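Local coordinates for protein putative sesquiterpene cyclase (Kitasatospora setae, PDB 4MC3) that catalyses the 1,11-cyclization of (2E,6E)-farnesyl diphosphate to the sesquiterpene alcohol (2Z,6E)-hedycaryol, releasing diphosphate and using magnesium ions, at residues Glu22-Ala27 / Ile70-Ile75; Glu30-Asn35 / Trp74-Phe79; Asn35-Thr40 / Ala120-Ala125; Glu129-Leu132 / Trp138-Ala141. One frame throughout, in Å; residues are numbered along the deposited sequence.

Interaction 1 (Glu22-Ala27 / Ile70-Ile75); sequences EEASRA and IGLKWI
L72 reaches out of helix 65-84 and sets one branch, CD1, against the backbone and methyl of A24 on helix 21-35. CG sits beside the backbone N of L72 (chi1 -68°), and with chi2 at -167° CD1 becomes the extended end of the chain, while CD2 turns off to another side. From there CD1 stands 3.7 Å from A24 CB and just as far, 3.7 Å, from A24 O, so it meets the side chain and the peptide of one residue together. The same carbon lies 3.8 Å from S25 N. A24 answers by aiming its methyl at L72. It offers no more than that methyl to the leucine, and the nearest CA atoms, S25 CA and L72 CA, are 7.4 Å apart. The CB of S25 is directed away from the segment 70-75, and its OG is hydrogen-bonded to D53, on helix 52-59. No hydrogen bond joins the two segments; a leucine methyl packs on a methyl and on the helix backbone. Next to L72 in sequence, K73 has a long, weak ion pair from its NZ to E129. A24 also touches L68 and T69, extending the seam toward the start of helix 65-84. This is helix-on-helix packing of the all-alpha class I terpene cyclase fold, with an N-terminal helix laid over the helix that carries the start of the DDXXXE motif.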
# COMPACT_ATOMS: atom_id res chain seq x y z
N GLU A 22 -13.69 -9.70 -12.32
CA GLU A 22 -14.17 -11.09 -12.31
C GLU A 22 -13.10 -12.02 -12.93
O GLU A 22 -12.70 -13.00 -12.33
CB GLU A 22 -15.56 -11.22 -12.97
CG GLU A 22 -16.68 -11.63 -12.00
CD GLU A 22 -16.99 -10.60 -10.89
OE1 GLU A 22 -17.69 -9.60 -11.18
OE2 GLU A 22 -16.59 -10.82 -9.72
N GLU A 23 -12.58 -11.66 -14.10
CA GLU A 23 -11.55 -12.44 -14.79
C GLU A 23 -10.22 -12.46 -14.02
O GLU A 23 -9.58 -13.51 -13.86
CB GLU A 23 -11.30 -11.85 -16.17
CG GLU A 23 -10.43 -12.66 -17.11
CD GLU A 23 -10.65 -12.29 -18.58
OE1 GLU A 23 -11.32 -11.25 -18.86
OE2 GLU A 23 -10.17 -13.03 -19.47
N ALA A 24 -9.80 -11.30 -13.51
CA ALA A 24 -8.54 -11.27 -12.73
C ALA A 24 -8.68 -12.11 -11.45
O ALA A 24 -7.72 -12.75 -11.05
CB ALA A 24 -8.18 -9.87 -12.36
N SER A 25 -9.84 -12.07 -10.80
CA SER A 25 -10.09 -12.84 -9.58
C SER A 25 -9.97 -14.33 -9.82
O SER A 25 -9.35 -15.03 -9.03
CB SER A 25 -11.46 -12.54 -8.99
OG SER A 25 -11.64 -13.32 -7.81
N ARG A 26 -10.50 -14.81 -10.94
CA ARG A 26 -10.32 -16.25 -11.29
C ARG A 26 -8.83 -16.58 -11.49
O ARG A 26 -8.38 -17.64 -11.07
CB ARG A 26 -11.14 -16.62 -12.53
CG ARG A 26 -12.60 -16.95 -12.26
CD ARG A 26 -13.25 -17.60 -13.48
NE ARG A 26 -13.16 -16.76 -14.68
CZ ARG A 26 -14.01 -15.77 -15.00
NH1 ARG A 26 -15.03 -15.46 -14.19
NH2 ARG A 26 -13.84 -15.06 -16.12
N ALA A 27 -8.07 -15.67 -12.13
CA ALA A 27 -6.64 -15.92 -12.32
C ALA A 27 -5.92 -15.91 -10.95
O ALA A 27 -5.02 -16.68 -10.71
CB ALA A 27 -6.03 -14.92 -13.25
N ILE A 70 -1.43 -9.61 -11.98
CA ILE A 70 -0.20 -9.64 -11.23
C ILE A 70 -0.38 -8.94 -9.88
O ILE A 70 0.08 -9.40 -8.85
CB ILE A 70 1.01 -9.17 -12.07
CG1 ILE A 70 1.08 -7.76 -12.24
CG2 ILE A 70 1.09 -9.81 -13.40
CD1 ILE A 70 2.10 -7.33 -13.25
N GLY A 71 -1.04 -7.79 -9.89
CA GLY A 71 -1.29 -7.08 -8.61
C GLY A 71 -2.08 -7.92 -7.61
O GLY A 71 -1.78 -7.96 -6.41
N LEU A 72 -3.09 -8.64 -8.09
CA LEU A 72 -3.90 -9.47 -7.18
C LEU A 72 -3.04 -10.63 -6.59
O LEU A 72 -3.27 -11.03 -5.45
CB LEU A 72 -5.11 -10.05 -7.88
CG LEU A 72 -6.23 -9.12 -8.32
CD1 LEU A 72 -7.47 -9.92 -8.69
CD2 LEU A 72 -6.49 -8.08 -7.27
N LYS A 73 -2.09 -11.17 -7.37
CA LYS A 73 -1.18 -12.18 -6.83
C LYS A 73 -0.37 -11.61 -5.64
O LYS A 73 -0.24 -12.25 -4.60
CB LYS A 73 -0.23 -12.72 -7.93
CG LYS A 73 -0.98 -13.50 -9.02
CD LYS A 73 -0.04 -13.99 -10.09
CE LYS A 73 -0.81 -14.69 -11.18
NZ LYS A 73 0.10 -15.02 -12.35
N TRP A 74 0.14 -10.38 -5.81
CA TRP A 74 0.84 -9.73 -4.69
C TRP A 74 -0.05 -9.52 -3.47
O TRP A 74 0.40 -9.72 -2.33
CB TRP A 74 1.51 -8.43 -5.18
CG TRP A 74 2.74 -8.65 -5.94
CD1 TRP A 74 2.86 -8.76 -7.27
CD2 TRP A 74 4.05 -8.88 -5.41
NE1 TRP A 74 4.17 -9.01 -7.63
CE2 TRP A 74 4.92 -9.07 -6.49
CE3 TRP A 74 4.58 -8.86 -4.12
CZ2 TRP A 74 6.29 -9.36 -6.31
CZ3 TRP A 74 5.90 -9.13 -3.93
CH2 TRP A 74 6.76 -9.38 -5.01
N ILE A 75 -1.27 -9.07 -3.69
CA ILE A 75 -2.19 -8.87 -2.55
C ILE A 75 -2.54 -10.20 -1.86
O ILE A 75 -2.52 -10.28 -0.64
CB ILE A 75 -3.44 -8.11 -2.98
CG1 ILE A 75 -3.08 -6.66 -3.39
CG2 ILE A 75 -4.47 -8.14 -1.87
CD1 ILE A 75 -4.27 -5.86 -3.92

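Interaction 2 (Glu30-Asn35 / Trp74-Phe79); sequences EWIDAN and WIALTF
Against the outer side of helix 65-84, which carries the start of the DDXXXE motif and lines the substrate pocket, I32 and W31 of helix 21-35 close on A76 and L77. I32 uses the end of its longer branch: CG1 lies beside the backbone N, and a chi2 of 162° stretches CD1 forward to 3.8 Å from A76 CB. CG1 follows behind it at 4.0 Å from the same A76 CB, so the methyl of A76 meets the branch along its length. W31 approaches differently. Its indole swings anti to the backbone N (chi1 -180°) and presents an edge: CH2 is 4.1 Å from L77 CB, which lies near the ring plane, and the two side chains cross obliquely. The small A76 lets the helices draw together, with I32 CA and A76 CA 7.4 Å apart. The neighbouring ring atom, W31 CZ3, rests against K73 O. M47 of helix 41-50 also touches I32. On helix 65-84 itself, I75 and T78 touch the bound nerolidol, so this apolar seam appears to lie behind the pocket wall in a class I terpene cyclase alpha domain.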
# COMPACT_ATOMS: atom_id res chain seq x y z
N GLU A 30 -6.69 -19.24 -9.14
CA GLU A 30 -5.89 -20.25 -9.80
C GLU A 30 -4.43 -20.25 -9.33
O GLU A 30 -3.82 -21.30 -9.07
CB GLU A 30 -6.02 -19.97 -11.26
CG GLU A 30 -5.10 -20.68 -12.16
CD GLU A 30 -5.85 -21.34 -13.27
OE1 GLU A 30 -6.87 -20.83 -13.83
OE2 GLU A 30 -5.37 -22.42 -13.52
N TRP A 31 -3.86 -19.06 -9.18
CA TRP A 31 -2.47 -18.95 -8.72
C TRP A 31 -2.37 -19.38 -7.24
O TRP A 31 -1.40 -20.07 -6.81
CB TRP A 31 -1.97 -17.52 -8.95
CG TRP A 31 -0.57 -17.28 -8.54
CD1 TRP A 31 0.55 -17.52 -9.28
CD2 TRP A 31 -0.12 -16.70 -7.33
NE1 TRP A 31 1.67 -17.17 -8.59
CE2 TRP A 31 1.28 -16.65 -7.38
CE3 TRP A 31 -0.77 -16.20 -6.19
CZ2 TRP A 31 2.03 -16.13 -6.34
CZ3 TRP A 31 -0.02 -15.68 -5.19
CH2 TRP A 31 1.34 -15.66 -5.25
N ILE A 32 -3.33 -18.96 -6.45
CA ILE A 32 -3.42 -19.34 -5.05
C ILE A 32 -3.46 -20.86 -4.93
O ILE A 32 -2.72 -21.46 -4.12
CB ILE A 32 -4.65 -18.75 -4.37
CG1 ILE A 32 -4.46 -17.23 -4.15
CG2 ILE A 32 -4.95 -19.45 -3.05
CD1 ILE A 32 -5.78 -16.50 -3.88
N ASP A 33 -4.32 -21.47 -5.74
CA ASP A 33 -4.49 -22.92 -5.73
C ASP A 33 -3.20 -23.61 -6.10
O ASP A 33 -2.77 -24.47 -5.37
CB ASP A 33 -5.59 -23.34 -6.73
CG ASP A 33 -7.00 -23.01 -6.24
OD1 ASP A 33 -7.20 -22.73 -5.03
OD2 ASP A 33 -7.93 -23.04 -7.09
N ALA A 34 -2.56 -23.14 -7.18
CA ALA A 34 -1.28 -23.67 -7.68
C ALA A 34 -0.16 -23.61 -6.66
O ALA A 34 0.69 -24.51 -6.62
CB ALA A 34 -0.90 -22.96 -8.97
N ASN A 35 -0.18 -22.58 -5.83
CA ASN A 35 0.84 -22.32 -4.77
C ASN A 35 0.65 -22.78 -3.34
O ASN A 35 1.54 -22.58 -2.49
CB ASN A 35 1.02 -20.80 -4.70
CG ASN A 35 1.80 -20.32 -5.88
OD1 ASN A 35 1.26 -20.01 -6.95
ND2 ASN A 35 3.06 -20.27 -5.70
N TRP A 74 0.14 -10.38 -5.81
CA TRP A 74 0.84 -9.73 -4.69
C TRP A 74 -0.05 -9.52 -3.47
O TRP A 74 0.40 -9.72 -2.33
CB TRP A 74 1.51 -8.43 -5.18
CG TRP A 74 2.74 -8.65 -5.94
CD1 TRP A 74 2.86 -8.76 -7.27
CD2 TRP A 74 4.05 -8.88 -5.41
NE1 TRP A 74 4.17 -9.01 -7.63
CE2 TRP A 74 4.92 -9.07 -6.49
CE3 TRP A 74 4.58 -8.86 -4.12
CZ2 TRP A 74 6.29 -9.36 -6.31
CZ3 TRP A 74 5.90 -9.13 -3.93
CH2 TRP A 74 6.76 -9.38 -5.01
N ILE A 75 -1.27 -9.07 -3.69
CA ILE A 75 -2.19 -8.87 -2.55
C ILE A 75 -2.54 -10.20 -1.86
O ILE A 75 -2.52 -10.28 -0.64
CB ILE A 75 -3.44 -8.11 -2.98
CG1 ILE A 75 -3.08 -6.66 -3.39
CG2 ILE A 75 -4.47 -8.14 -1.87
CD1 ILE A 75 -4.27 -5.86 -3.92
N ALA A 76 -2.80 -11.24 -2.64
CA ALA A 76 -3.09 -12.54 -2.03
C ALA A 76 -1.90 -13.07 -1.25
O ALA A 76 -2.07 -13.60 -0.15
CB ALA A 76 -3.47 -13.53 -3.12
N LEU A 77 -0.71 -12.95 -1.81
CA LEU A 77 0.49 -13.36 -1.10
C LEU A 77 0.67 -12.61 0.20
O LEU A 77 1.03 -13.21 1.22
CB LEU A 77 1.68 -13.26 -2.00
CG LEU A 77 3.01 -13.64 -1.39
CD1 LEU A 77 3.13 -15.10 -1.04
CD2 LEU A 77 4.10 -13.22 -2.37
N THR A 78 0.49 -11.28 0.16
CA THR A 78 0.67 -10.49 1.38
C THR A 78 -0.38 -10.80 2.44
O THR A 78 -0.05 -10.81 3.64
CB THR A 78 0.84 -8.98 1.09
OG1 THR A 78 -0.32 -8.47 0.52
CG2 THR A 78 1.96 -8.75 0.17
N PHE A 79 -1.61 -11.13 2.01
CA PHE A 79 -2.61 -11.61 2.95
C PHE A 79 -2.15 -12.86 3.65
O PHE A 79 -2.28 -12.97 4.89
CB PHE A 79 -3.99 -11.88 2.32
CG PHE A 79 -4.89 -12.65 3.27
CD1 PHE A 79 -5.09 -14.01 3.14
CD2 PHE A 79 -5.37 -12.01 4.43
CE1 PHE A 79 -5.85 -14.71 4.06
CE2 PHE A 79 -6.12 -12.71 5.35
CZ PHE A 79 -6.36 -14.06 5.16

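Interaction 3 (Asn35-Thr40 / Ala120-Ala125); sequences NGLAPT and ARALGA
L37 and N35 both lean on the methyl of A122, and L37 is the side chain worth following outward. L37 CB is still 6.2 Å from A122 CB. CG, placed beside the backbone N by a chi1 of -63°, closes that gap to 4.7 Å from A122 CB. The chain then forks. CD1, extended by a chi2 of 176°, runs back toward helix 21-35 and packs on W31 at CZ3, above the ring plane and just beyond its rim. CD2 takes the other direction and makes the apolar contact across the segments, 4.2 Å from A122 CB. N35, next to G36, comes at the same methyl with its CB pointing toward A122; its CA is 6.6 Å from A122 CA. Between the two residues G36 adopts a positive phi of 70° in a Schellman motif, which ends helix 21-35 and turns the chain so that L37 follows N35 onto A122. Farther on, T40 is the N-cap of helix 41-50, its OG1 hydrogen-bonded to A43 N. The start of the connection between helices 21-35 and 41-50 rests on helix 118-131. L77 of helix 65-84 also touches both L37 and A122, so the leucine lies where that helix, helix 118-131 and the end of helix 21-35 come together.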
# COMPACT_ATOMS: atom_id res chain seq x y z
N ASN A 35 -0.18 -22.58 -5.83
CA ASN A 35 0.84 -22.32 -4.77
C ASN A 35 0.65 -22.78 -3.34
O ASN A 35 1.54 -22.58 -2.49
CB ASN A 35 1.02 -20.80 -4.70
CG ASN A 35 1.80 -20.32 -5.88
OD1 ASN A 35 1.26 -20.01 -6.95
ND2 ASN A 35 3.06 -20.27 -5.70
N GLY A 36 -0.50 -23.35 -3.03
CA GLY A 36 -0.74 -23.84 -1.68
C GLY A 36 -0.89 -22.71 -0.69
O GLY A 36 -0.75 -22.92 0.52
N LEU A 37 -1.23 -21.52 -1.18
CA LEU A 37 -1.42 -20.38 -0.29
C LEU A 37 -2.73 -20.40 0.49
O LEU A 37 -2.96 -19.57 1.38
CB LEU A 37 -1.29 -19.05 -1.05
CG LEU A 37 0.07 -18.80 -1.67
CD1 LEU A 37 0.00 -17.53 -2.47
CD2 LEU A 37 1.18 -18.75 -0.64
N ALA A 38 -3.60 -21.35 0.18
CA ALA A 38 -4.79 -21.52 0.99
C ALA A 38 -5.06 -23.02 1.05
O ALA A 38 -6.07 -23.50 0.50
CB ALA A 38 -5.94 -20.73 0.40
N PRO A 39 -4.14 -23.77 1.71
CA PRO A 39 -4.06 -25.23 1.67
C PRO A 39 -5.12 -25.96 2.49
O PRO A 39 -5.23 -27.18 2.42
CB PRO A 39 -2.69 -25.51 2.27
CG PRO A 39 -2.56 -24.45 3.31
CD PRO A 39 -3.23 -23.22 2.73
N THR A 40 -5.88 -25.22 3.27
CA THR A 40 -6.95 -25.75 4.10
C THR A 40 -8.18 -24.96 3.73
O THR A 40 -8.06 -23.85 3.20
CB THR A 40 -6.64 -25.58 5.61
OG1 THR A 40 -6.57 -24.19 5.95
CG2 THR A 40 -5.32 -26.24 5.96
N ALA A 120 7.36 -18.35 1.35
CA ALA A 120 8.63 -17.79 0.89
C ALA A 120 8.99 -18.20 -0.52
O ALA A 120 9.50 -17.39 -1.32
CB ALA A 120 9.75 -18.11 1.85
N ARG A 121 8.76 -19.47 -0.83
CA ARG A 121 9.01 -19.95 -2.18
C ARG A 121 8.10 -19.22 -3.18
O ARG A 121 8.55 -18.89 -4.30
CB ARG A 121 8.88 -21.47 -2.21
CG ARG A 121 9.98 -22.20 -1.44
CD ARG A 121 10.09 -23.68 -1.80
NE ARG A 121 11.47 -24.17 -1.72
CZ ARG A 121 11.92 -25.31 -2.25
NH1 ARG A 121 11.10 -26.14 -2.92
NH2 ARG A 121 13.20 -25.64 -2.11
N ALA A 122 6.84 -19.02 -2.83
CA ALA A 122 5.92 -18.26 -3.67
C ALA A 122 6.41 -16.83 -3.88
O ALA A 122 6.33 -16.32 -5.01
CB ALA A 122 4.53 -18.26 -3.15
N LEU A 123 6.92 -16.20 -2.83
CA LEU A 123 7.43 -14.83 -2.97
C LEU A 123 8.61 -14.80 -3.93
O LEU A 123 8.69 -13.91 -4.81
CB LEU A 123 7.84 -14.23 -1.60
CG LEU A 123 8.48 -12.86 -1.63
CD1 LEU A 123 7.57 -11.83 -2.25
CD2 LEU A 123 8.84 -12.41 -0.21
N GLY A 124 9.54 -15.72 -3.81
CA GLY A 124 10.69 -15.67 -4.67
C GLY A 124 10.29 -15.89 -6.12
O GLY A 124 10.84 -15.25 -6.99
N ALA A 125 9.31 -16.77 -6.39
CA ALA A 125 8.92 -17.07 -7.77
C ALA A 125 8.15 -15.85 -8.35
O ALA A 125 8.28 -15.46 -9.51
CB ALA A 125 8.12 -18.39 -7.86

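Interaction 4 (Glu129-Leu132 / Trp138-Ala141); sequences ETAL and WCDA
T130 and W138 are brought together by two first torsions: in T130 a chi1 of -60° swings CG2 anti to the backbone N, and in W138 a chi1 of -179° sends the indole out in the same sense. The second torsion of the tryptophan then directs the edge of its six-membered ring at T130. The methyl arrives at the ring edge, near the plane: T130 CG2 is 3.8 Å from W138 CH2 and 4.1 Å from W138 CZ3, and the side chains cross at about a right angle. The same T130 torsion leaves OG1 on the other branch, hydrogen-bonded to L126 O one turn back and to W74 NE1 of helix 65-84, so two bonds help fix the rotation and with it the methyl. Beside this pair, A131 CB meets C139 SG at 3.9 Å, the sulfur lying beside the C139 backbone N. Here the backbones come close, with A131 CA and C139 CA 6.2 Å apart. The two pairs fasten a helical hairpin, in which helix 118-131 ends at A131, L132 being the first residue to leave it, and a short turn sends the chain into helix 136-160, a long helix of the terpene cyclase bundle that carries F149, important for cation stabilization at C-11. R134 within the turn bonds through NH1 to T130 O. Other neighbours hold the indole of W138: NE1 is hydrogen-bonded to D186 O, F195 meets the ring edge-to-face, and F142 lies against it.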
# COMPACT_ATOMS: atom_id res chain seq x y z
N GLU A 129 9.06 -13.43 -11.65
CA GLU A 129 8.11 -13.11 -12.72
C GLU A 129 7.91 -11.60 -12.87
O GLU A 129 7.83 -11.05 -13.96
CB GLU A 129 6.78 -13.83 -12.50
CG GLU A 129 5.64 -13.39 -13.44
CD GLU A 129 4.27 -14.03 -13.17
OE1 GLU A 129 4.09 -14.81 -12.19
OE2 GLU A 129 3.34 -13.74 -13.98
N THR A 130 7.80 -10.91 -11.75
CA THR A 130 7.54 -9.49 -11.73
C THR A 130 8.75 -8.69 -12.25
O THR A 130 8.59 -7.68 -12.99
CB THR A 130 7.13 -9.10 -10.29
OG1 THR A 130 5.94 -9.83 -9.90
CG2 THR A 130 6.80 -7.62 -10.21
N ALA A 131 9.95 -9.06 -11.85
CA ALA A 131 11.16 -8.32 -12.19
C ALA A 131 11.55 -8.53 -13.65
O ALA A 131 12.22 -7.70 -14.21
CB ALA A 131 12.30 -8.71 -11.30
N LEU A 132 11.17 -9.67 -14.24
CA LEU A 132 11.59 -10.05 -15.58
C LEU A 132 11.15 -9.06 -16.63
O LEU A 132 9.96 -8.80 -16.81
CB LEU A 132 11.03 -11.43 -15.94
CG LEU A 132 11.34 -11.98 -17.34
CD1 LEU A 132 12.79 -12.34 -17.29
CD2 LEU A 132 10.47 -13.20 -17.66
N TRP A 138 13.08 0.73 -11.47
CA TRP A 138 11.75 0.33 -10.93
C TRP A 138 11.87 -0.82 -9.94
O TRP A 138 11.32 -0.82 -8.88
CB TRP A 138 10.78 -0.02 -12.05
CG TRP A 138 9.44 -0.41 -11.51
CD1 TRP A 138 8.42 0.45 -11.22
CD2 TRP A 138 8.99 -1.71 -11.18
NE1 TRP A 138 7.37 -0.24 -10.67
CE2 TRP A 138 7.69 -1.57 -10.64
CE3 TRP A 138 9.56 -2.99 -11.21
CZ2 TRP A 138 6.97 -2.64 -10.15
CZ3 TRP A 138 8.86 -4.07 -10.70
CH2 TRP A 138 7.53 -3.87 -10.16
N CYS A 139 12.64 -1.84 -10.30
CA CYS A 139 12.82 -3.02 -9.46
C CYS A 139 13.38 -2.60 -8.11
O CYS A 139 12.93 -3.06 -7.06
CB CYS A 139 13.69 -4.10 -10.11
SG CYS A 139 13.00 -4.87 -11.58
N ASP A 140 14.38 -1.73 -8.13
CA ASP A 140 15.00 -1.28 -6.89
C ASP A 140 13.97 -0.50 -6.02
O ASP A 140 13.97 -0.61 -4.78
CB ASP A 140 16.19 -0.38 -7.19
CG ASP A 140 17.39 -1.14 -7.67
OD1 ASP A 140 17.46 -2.38 -7.56
OD2 ASP A 140 18.33 -0.45 -8.13
N ALA A 141 13.12 0.31 -6.66
CA ALA A 141 12.10 1.10 -5.93
C ALA A 141 11.10 0.16 -5.29
O ALA A 141 10.79 0.28 -4.11
CB ALA A 141 11.41 2.05 -6.86

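From the N terminus, helix 21-35 is used twice. Interaction 1 joins its first turns to residues 70-75 and interaction 2 its last turns to 74-79; both close loops of about forty residues that end on one overlapping stretch of helix 65-84. Interaction 3 opens where helix 21-35 finishes and reaches 120-125, so its span crosses those of interactions 1 and 2. Helix 65-84 bridges them, with L77 CD2 3.7 Å and W74 CZ3 3.6 Å from L123 CD1. Interaction 4 follows in series, a short loop within 129-141. Together they bind the N-terminal helix through helices 65-84 and 118-131 to helix 136-160.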